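Local structure of nitrogenase molybdenum-iron protein beta chain (Clostridium pasteurianum, 4WES) at residues B[356-361]-B[366-371]. The protein forms, together with the alpha chain, the molybdenum-iron component of nitrogenase, which reduces dinitrogen to ammonium, and binds an [8Fe-7S] cluster at the interface with that chain. Sequence-based numbering, arbitrary orientation.
Sequences AMLAEA and SKVKVE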
loop_
_atom_site.group_PDB
_atom_site.type_symbol
_atom_site.label_atom_id
_atom_site.label_comp_id
_atom_site.label_asym_id
_atom_site.label_seq_id
_atom_site.Cartn_x
_atom_site.Cartn_y
_atom_site.Cartn_z
ATOM N N ALA B 356 -17.151 -21.750 -15.217
ATOM C CA ALA B 356 -17.130 -21.480 -16.650
ATOM C C ALA B 356 -15.945 -20.611 -17.067
ATOM O O ALA B 356 -15.322 -20.878 -18.110
ATOM C CB ALA B 356 -18.435 -20.825 -17.092
ATOM N N MET B 357 -15.611 -19.578 -16.297
ATOM C CA MET B 357 -14.467 -18.742 -16.679
ATOM C C MET B 357 -13.149 -19.500 -16.527
ATOM O O MET B 357 -12.243 -19.290 -17.329
ATOM C CB MET B 357 -14.464 -17.387 -15.967
ATOM C CG MET B 357 -14.203 -17.481 -14.473
ATOM S SD MET B 357 -14.220 -15.898 -13.632
ATOM C CE MET B 357 -15.939 -15.432 -13.811
ATOM N N LEU B 358 -13.034 -20.375 -15.509
ATOM C CA LEU B 358 -11.845 -21.196 -15.367
ATOM C C LEU B 358 -11.708 -22.124 -16.566
ATOM O O LEU B 358 -10.615 -22.269 -17.125
ATOM C CB LEU B 358 -11.890 -21.998 -14.063
ATOM C CG LEU B 358 -11.785 -21.162 -12.792
ATOM C CD1 LEU B 358 -12.146 -22.034 -11.593
ATOM C CD2 LEU B 358 -10.408 -20.561 -12.628
ATOM N N ALA B 359 -12.809 -22.741 -16.982
ATOM C CA ALA B 359 -12.749 -23.647 -18.115
ATOM C C ALA B 359 -12.366 -22.893 -19.386
ATOM O O ALA B 359 -11.575 -23.413 -20.189
ATOM C CB ALA B 359 -14.079 -24.363 -18.290
ATOM N N GLU B 360 -12.925 -21.694 -19.596
ATOM C CA GLU B 360 -12.616 -20.943 -20.827
ATOM C C GLU B 360 -11.125 -20.622 -20.871
ATOM O O GLU B 360 -10.531 -20.617 -21.941
ATOM C CB GLU B 360 -13.450 -19.638 -20.878
ATOM C CG GLU B 360 -13.138 -18.715 -22.070
ATOM C CD GLU B 360 -13.887 -17.393 -22.048
ATOM O OE1 GLU B 360 -14.798 -17.234 -21.206
ATOM O OE2 GLU B 360 -13.565 -16.505 -22.879
ATOM N N ALA B 361 -10.522 -20.342 -19.720
ATOM C CA ALA B 361 -9.100 -20.034 -19.638
ATOM C C ALA B 361 -8.207 -21.285 -19.576
ATOM O O ALA B 361 -6.966 -21.175 -19.554
ATOM C CB ALA B 361 -8.862 -19.191 -18.402
ATOM N N SER B 366 -8.305 -25.716 -9.662
ATOM C CA SER B 366 -8.788 -24.733 -8.689
ATOM C C SER B 366 -9.924 -25.310 -7.866
ATOM O O SER B 366 -10.590 -26.259 -8.281
ATOM C CB SER B 366 -9.229 -23.470 -9.413
ATOM O OG SER B 366 -8.123 -22.849 -10.051
ATOM N N LYS B 367 -10.132 -24.740 -6.699
ATOM C CA LYS B 367 -11.211 -25.134 -5.811
ATOM C C LYS B 367 -12.153 -23.964 -5.682
ATOM O O LYS B 367 -11.749 -22.894 -5.262
ATOM C CB LYS B 367 -10.723 -25.575 -4.428
ATOM C CG LYS B 367 -9.771 -26.757 -4.448
ATOM C CD LYS B 367 -9.394 -27.229 -3.044
ATOM C CE LYS B 367 -8.540 -28.477 -3.068
ATOM N NZ LYS B 367 -8.241 -28.943 -1.679
ATOM N N VAL B 368 -13.411 -24.191 -6.016
ATOM C CA VAL B 368 -14.464 -23.201 -5.962
ATOM C C VAL B 368 -15.523 -23.711 -5.003
ATOM O O VAL B 368 -15.961 -24.871 -5.151
ATOM C CB VAL B 368 -15.063 -23.024 -7.359
ATOM C CG1 VAL B 368 -16.192 -22.032 -7.344
ATOM C CG2 VAL B 368 -13.996 -22.609 -8.364
ATOM N N LYS B 369 -15.921 -22.939 -4.011
ATOM C CA LYS B 369 -16.890 -23.425 -3.064
ATOM C C LYS B 369 -17.891 -22.345 -2.681
ATOM O O LYS B 369 -17.537 -21.226 -2.288
ATOM C CB LYS B 369 -16.224 -23.971 -1.802
ATOM C CG LYS B 369 -17.196 -24.646 -0.850
ATOM C CD LYS B 369 -16.484 -25.325 0.315
ATOM C CE LYS B 369 -17.459 -25.896 1.291
ATOM N NZ LYS B 369 -16.774 -26.559 2.442
ATOM N N VAL B 370 -19.156 -22.709 -2.781
ATOM C CA VAL B 370 -20.276 -21.930 -2.285
ATOM C C VAL B 370 -20.572 -22.397 -0.848
ATOM O O VAL B 370 -20.563 -23.606 -0.559
ATOM C CB VAL B 370 -21.484 -22.130 -3.195
ATOM C CG1 VAL B 370 -22.757 -21.561 -2.610
ATOM C CG2 VAL B 370 -21.203 -21.525 -4.557
ATOM N N GLU B 371 -20.845 -21.459 0.042
ATOM C CA GLU B 371 -20.993 -21.774 1.449
ATOM C C GLU B 371 -19.720 -22.424 2.009
ATOM O O GLU B 371 -19.772 -23.306 2.860
ATOM C CB GLU B 371 -22.258 -22.549 1.766
ATOM C CG GLU B 371 -23.527 -21.794 1.421
ATOM C CD GLU B 371 -24.747 -22.555 1.826
ATOM O OE1 GLU B 371 -25.230 -22.396 2.965
ATOM O OE2 GLU B 371 -25.201 -23.360 1.017
#
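Leu-358, near the C-terminal end of helix 348-360, bridges Ser-366 and Val-368 with its forked end. One prong meets both residues: Leu-358 CD1 lies 3.8 Å from Val-368 CG2, the two methyls coming tip to tip. The same Leu-358 CD1 is 3.9 Å from Ser-366 CB. The other prong, Leu-358 CD2, lies beside the serine oxygen, 4.1 Å from Ser-366 OG. With CG anti to its own carbonyl carbon and beside the backbone N (chi1 -68°), the leucine sends its forked end toward Ser-366 and Val-368. A branched, wholly apolar side chain suits this buried spot, since it can touch two neighbours at once and asks for no hydrogen bond.

Val-368 answers with one methyl. Its CG1 is anti to the backbone N (chi1 178°), which leaves CG2 to meet the leucine; beyond this pair, the valine also packs on Ile-354 and Asp-355 of the same helix. A compact beta-branched residue suits an extended strand, and its short side chain lets the strand pack close to the helix. Ser-366 turns its CB toward the helix as well, yet its polar end is not wasted beside the leucine: OG is hydrogen-bonded to the carbonyl oxygen of Pro-338, so the small residue offers carbon to Leu-358 and ties its hydroxyl to the neighbouring strand. Lys-367, between Ser-366 and Val-368 in sequence, has its CB directed away from the helix, and its side chain makes a cation-pi contact with Trp-380.

No hydrogen bond links the two segments; van der Waals contact joins them. Backbone bonds from Lys-367 and Lys-369 to strand 337-343 place strand 367-370 at one edge of a parallel sheet within this chain, and helix 348-360 connects these two parallel neighbours in a beta-alpha-beta crossover.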